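Local coordinates for thioesterase domain protein YiiD (Shewanella oneidensis, PDB 1T82), which is a hotdog-fold protein of unconfirmed function, probably a thioesterase or acyltransferase, at residues L121-V133 with L141-P153. Numbering follows the deposited sequence.
Sequences LQRGRKAKVKLEV and LCAQFDGLYVSVP
One N-H bond, a CA-H...O contact and a methyl group gather at the backbone carbonyl oxygen of S151: A127 N donates to S151 O at 2.9 Å in the carbonyl plane, K126 brings its CA-H to the same oxygen, and L121 CD2 touches S151 O at 3.3 Å. S151 N returns a nearly straight bond to A127 O, and the same two-bond exchange recurs at V129 with Y149, L131 with G147 and V133 with F145. In the last pair F145 N reaches V133 O at a more bent 142°. At V129 the carbonyl oxygen also lies at the edge of the Y149 ring, 3.8 Å from CD1. This long antiparallel hairpin, strands 127-137 and 140-152, belongs to the sheet of a hotdog fold, whose long helix 62-84 lies against the face bearing L131, V133, F145 and Y149. There V133 CG2 lies 3.7 Å from F145 CD1, the two side chains running alongside each other, while L131 CD1 meets the tyrosine ring obliquely. The phenol hydroxyl is hydrogen-bonded to T70 O, and S151 OG, touched by both methyls of L121, to Q81 of the same helix. On the other face, E132 and D146 carry like charges side by side, OE2 to OD1 3.9 Å, their carboxylate planes 52° apart; this closeness might raise the proton affinity of either acid. With CG anti to the backbone N (chi1 -169°) and a bend at chi2, the Q144 chain brings NE2 to 3.2 Å from E132 CG, while its OE1 accepts from Q134 NE2.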
loop_
_atom_site.group_PDB
_atom_site.type_symbol
_atom_site.label_atom_id
_atom_site.label_comp_id
_atom_site.label_asym_id
_atom_site.label_seq_id
_atom_site.Cartn_x
_atom_site.Cartn_y
_atom_site.Cartn_z
ATOM N N LEU B 121 20.321 0.107 18.180
ATOM C CA LEU B 121 20.989 -0.088 16.898
ATOM C C LEU B 121 22.493 0.095 17.050
ATOM O O LEU B 121 23.281 -0.605 16.415
ATOM C CB LEU B 121 20.464 0.907 15.864
ATOM C CG LEU B 121 19.013 0.735 15.425
ATOM C CD1 LEU B 121 18.669 1.822 14.423
ATOM C CD2 LEU B 121 18.819 -0.647 14.810
ATOM N N GLN B 122 22.878 1.043 17.898
ATOM C CA GLN B 122 24.284 1.341 18.150
ATOM C C GLN B 122 24.885 0.286 19.076
ATOM O O GLN B 122 26.069 0.341 19.412
ATOM C CB GLN B 122 24.411 2.730 18.786
ATOM C CG GLN B 122 23.765 3.848 17.970
ATOM C CD GLN B 122 23.682 5.163 18.727
ATOM O OE1 GLN B 122 23.048 5.248 19.779
ATOM N NE2 GLN B 122 24.320 6.200 18.191
ATOM N N ARG B 123 24.056 -0.673 19.480
ATOM C CA ARG B 123 24.473 -1.753 20.368
ATOM C C ARG B 123 24.496 -3.069 19.596
ATOM O O ARG B 123 24.915 -4.100 20.120
ATOM C CB ARG B 123 23.490 -1.886 21.534
ATOM C CG ARG B 123 24.115 -1.848 22.916
ATOM C CD ARG B 123 24.082 -0.442 23.494
ATOM N NE ARG B 123 22.727 0.104 23.519
ATOM C CZ ARG B 123 21.707 -0.439 24.177
ATOM N NH1 ARG B 123 20.510 0.133 24.135
ATOM N NH2 ARG B 123 21.880 -1.549 24.880
ATOM N N GLY B 124 24.034 -3.027 18.351
ATOM C CA GLY B 124 23.993 -4.227 17.537
ATOM C C GLY B 124 22.697 -4.983 17.763
ATOM O O GLY B 124 22.619 -6.188 17.526
ATOM N N ARG B 125 21.676 -4.268 18.229
ATOM C CA ARG B 125 20.372 -4.863 18.496
ATOM C C ARG B 125 19.328 -4.229 17.580
ATOM O O ARG B 125 19.460 -3.070 17.190
ATOM C CB ARG B 125 19.952 -4.606 19.945
ATOM C CG ARG B 125 21.044 -4.755 20.993
ATOM C CD ARG B 125 21.412 -6.205 21.261
ATOM N NE ARG B 125 21.835 -6.383 22.648
ATOM C CZ ARG B 125 22.860 -5.752 23.215
ATOM N NH1 ARG B 125 23.157 -5.979 24.486
ATOM N NH2 ARG B 125 23.596 -4.901 22.511
ATOM N N LYS B 126 18.289 -4.988 17.246
ATOM C CA LYS B 126 17.222 -4.467 16.400
ATOM C C LYS B 126 16.448 -3.432 17.212
ATOM O O LYS B 126 16.400 -3.512 18.442
ATOM C CB LYS B 126 16.282 -5.597 15.964
ATOM C CG LYS B 126 15.618 -6.332 17.121
ATOM C CD LYS B 126 14.619 -7.391 16.647
ATOM C CE LYS B 126 15.301 -8.596 16.006
ATOM N NZ LYS B 126 15.913 -8.293 14.683
ATOM N N ALA B 127 15.851 -2.460 16.528
ATOM C CA ALA B 127 15.076 -1.414 17.193
ATOM C C ALA B 127 13.682 -1.326 16.575
ATOM O O ALA B 127 13.535 -1.404 15.358
ATOM C CB ALA B 127 15.789 -0.072 17.067
ATOM N N LYS B 128 12.669 -1.163 17.422
ATOM C CA LYS B 128 11.285 -1.062 16.967
ATOM C C LYS B 128 10.829 0.393 16.997
ATOM O O LYS B 128 11.058 1.102 17.976
ATOM C CB LYS B 128 10.371 -1.905 17.862
ATOM C CG LYS B 128 10.660 -3.399 17.807
ATOM C CD LYS B 128 9.875 -4.154 18.870
ATOM C CE LYS B 128 10.237 -5.630 18.873
ATOM N NZ LYS B 128 9.615 -6.357 20.019
ATOM N N VAL B 129 10.182 0.835 15.924
ATOM C CA VAL B 129 9.708 2.211 15.837
ATOM C C VAL B 129 8.248 2.264 15.402
ATOM O O VAL B 129 7.909 1.849 14.294
ATOM C CB VAL B 129 10.536 3.024 14.819
ATOM C CG1 VAL B 129 10.101 4.482 14.842
ATOM C CG2 VAL B 129 12.019 2.902 15.134
ATOM N N LYS B 130 7.386 2.765 16.279
ATOM C CA LYS B 130 5.970 2.878 15.958
ATOM C C LYS B 130 5.723 4.306 15.483
ATOM O O LYS B 130 5.957 5.259 16.225
ATOM C CB LYS B 130 5.109 2.592 17.193
ATOM C CG LYS B 130 3.807 1.874 16.864
ATOM C CD LYS B 130 2.706 2.144 17.887
ATOM C CE LYS B 130 3.102 1.731 19.294
ATOM N NZ LYS B 130 1.991 1.982 20.264
ATOM N N LEU B 131 5.261 4.455 14.244
ATOM C CA LEU B 131 5.000 5.775 13.696
ATOM C C LEU B 131 3.564 5.964 13.243
ATOM O O LEU B 131 2.886 5.017 12.838
ATOM C CB LEU B 131 5.920 6.057 12.505
ATOM C CG LEU B 131 7.425 6.117 12.753
ATOM C CD1 LEU B 131 8.146 6.406 11.442
ATOM C CD2 LEU B 131 7.728 7.207 13.770
ATOM N N GLU B 132 3.112 7.207 13.311
ATOM C CA GLU B 132 1.772 7.557 12.879
ATOM C C GLU B 132 1.928 8.502 11.700
ATOM O O GLU B 132 2.622 9.510 11.801
ATOM C CB GLU B 132 1.023 8.265 13.999
ATOM C CG GLU B 132 -0.393 8.637 13.643
ATOM C CD GLU B 132 -1.125 9.255 14.812
ATOM O OE1 GLU B 132 -0.808 10.410 15.164
ATOM O OE2 GLU B 132 -1.997 8.573 15.386
ATOM N N VAL B 133 1.290 8.174 10.584
ATOM C CA VAL B 133 1.366 9.017 9.403
ATOM C C VAL B 133 -0.039 9.494 9.072
ATOM O O VAL B 133 -0.992 8.721 9.154
ATOM C CB VAL B 133 1.930 8.239 8.191
ATOM C CG1 VAL B 133 2.046 9.168 6.991
ATOM C CG2 VAL B 133 3.287 7.640 8.532
ATOM N N LEU B 141 -8.094 16.024 6.758
ATOM C CA LEU B 141 -7.540 14.695 7.015
ATOM C C LEU B 141 -8.317 13.681 6.183
ATOM O O LEU B 141 -9.523 13.513 6.372
ATOM C CB LEU B 141 -7.663 14.348 8.503
ATOM C CG LEU B 141 -7.135 12.962 8.898
ATOM C CD1 LEU B 141 -5.660 12.882 8.563
ATOM C CD2 LEU B 141 -7.359 12.704 10.387
ATOM N N CYS B 142 -7.626 12.995 5.275
ATOM C CA CYS B 142 -8.278 12.021 4.404
ATOM C C CYS B 142 -7.900 10.562 4.652
ATOM O O CYS B 142 -8.601 9.654 4.204
ATOM C CB CYS B 142 -8.010 12.370 2.935
ATOM S SG CYS B 142 -8.774 13.915 2.383
ATOM N N ALA B 143 -6.788 10.333 5.343
ATOM C CA ALA B 143 -6.359 8.971 5.649
ATOM C C ALA B 143 -5.436 8.938 6.866
ATOM O O ALA B 143 -4.664 9.870 7.101
ATOM C CB ALA B 143 -5.674 8.332 4.433
ATOM N N GLN B 144 -5.539 7.850 7.628
ATOM C CA GLN B 144 -4.763 7.641 8.852
ATOM C C GLN B 144 -3.979 6.334 8.760
ATOM O O GLN B 144 -4.520 5.300 8.367
ATOM C CB GLN B 144 -5.706 7.592 10.057
ATOM C CG GLN B 144 -5.013 7.647 11.404
ATOM C CD GLN B 144 -4.302 8.970 11.638
ATOM O OE1 GLN B 144 -4.931 10.029 11.693
ATOM N NE2 GLN B 144 -2.984 8.914 11.769
ATOM N N PHE B 145 -2.714 6.386 9.161
ATOM C CA PHE B 145 -1.823 5.234 9.083
ATOM C C PHE B 145 -1.026 5.018 10.366
ATOM O O PHE B 145 -0.518 5.960 10.967
ATOM C CB PHE B 145 -0.883 5.454 7.890
ATOM C CG PHE B 145 0.199 4.412 7.732
ATOM C CD1 PHE B 145 1.386 4.500 8.453
ATOM C CD2 PHE B 145 0.063 3.399 6.787
ATOM C CE1 PHE B 145 2.434 3.597 8.230
ATOM C CE2 PHE B 145 1.097 2.493 6.556
ATOM C CZ PHE B 145 2.286 2.594 7.278
ATOM N N ASP B 146 -0.940 3.761 10.784
ATOM C CA ASP B 146 -0.183 3.391 11.964
ATOM C C ASP B 146 0.713 2.245 11.539
ATOM O O ASP B 146 0.234 1.209 11.082
ATOM C CB ASP B 146 -1.125 2.971 13.091
ATOM C CG ASP B 146 -1.794 4.163 13.751
ATOM O OD1 ASP B 146 -1.074 4.957 14.391
ATOM O OD2 ASP B 146 -3.026 4.314 13.621
ATOM N N GLY B 147 2.019 2.441 11.659
ATOM C CA GLY B 147 2.934 1.400 11.251
ATOM C C GLY B 147 4.013 1.088 12.260
ATOM O O GLY B 147 4.517 1.970 12.954
ATOM N N LEU B 148 4.354 -0.187 12.355
ATOM C CA LEU B 148 5.410 -0.615 13.259
ATOM C C LEU B 148 6.597 -0.965 12.377
ATOM O O LEU B 148 6.529 -1.907 11.590
ATOM C CB LEU B 148 4.977 -1.847 14.058
ATOM C CG LEU B 148 6.063 -2.461 14.948
ATOM C CD1 LEU B 148 6.533 -1.436 15.963
ATOM C CD2 LEU B 148 5.519 -3.701 15.646
ATOM N N TYR B 149 7.676 -0.198 12.489
ATOM C CA TYR B 149 8.863 -0.463 11.687
ATOM C C TYR B 149 9.927 -1.115 12.555
ATOM O O TYR B 149 10.042 -0.813 13.739
ATOM C CB TYR B 149 9.428 0.832 11.085
ATOM C CG TYR B 149 8.515 1.500 10.083
ATOM C CD1 TYR B 149 7.426 2.262 10.502
ATOM C CD2 TYR B 149 8.721 1.342 8.713
ATOM C CE1 TYR B 149 6.561 2.850 9.583
ATOM C CE2 TYR B 149 7.860 1.926 7.783
ATOM C CZ TYR B 149 6.781 2.676 8.225
ATOM O OH TYR B 149 5.914 3.240 7.313
ATOM N N VAL B 150 10.698 -2.013 11.960
ATOM C CA VAL B 150 11.762 -2.692 12.682
ATOM C C VAL B 150 13.063 -2.459 11.934
ATOM O O VAL B 150 13.153 -2.724 10.738
ATOM C CB VAL B 150 11.495 -4.206 12.775
ATOM C CG1 VAL B 150 12.654 -4.897 13.490
ATOM C CG2 VAL B 150 10.190 -4.456 13.511
ATOM N N SER B 151 14.065 -1.940 12.635
ATOM C CA SER B 151 15.355 -1.683 12.010
ATOM C C SER B 151 16.394 -2.649 12.557
ATOM O O SER B 151 16.564 -2.765 13.769
ATOM C CB SER B 151 15.808 -0.248 12.275
ATOM O OG SER B 151 17.046 0.005 11.638
ATOM N N VAL B 152 17.076 -3.346 11.657
ATOM C CA VAL B 152 18.104 -4.301 12.052
ATOM C C VAL B 152 19.490 -3.809 11.644
ATOM O O VAL B 152 19.743 -3.530 10.471
ATOM C CB VAL B 152 17.858 -5.695 11.417
ATOM C CG1 VAL B 152 16.618 -6.329 12.022
ATOM C CG2 VAL B 152 17.700 -5.563 9.911
ATOM N N PRO B 153 20.405 -3.682 12.617
ATOM C CA PRO B 153 21.774 -3.222 12.367
ATOM C C PRO B 153 22.586 -4.248 11.580
ATOM O O PRO B 153 23.391 -3.832 10.721
ATOM C CB PRO B 153 22.320 -2.986 13.772
ATOM C CG PRO B 153 21.608 -4.019 14.579
ATOM C CD PRO B 153 20.194 -3.936 14.054
#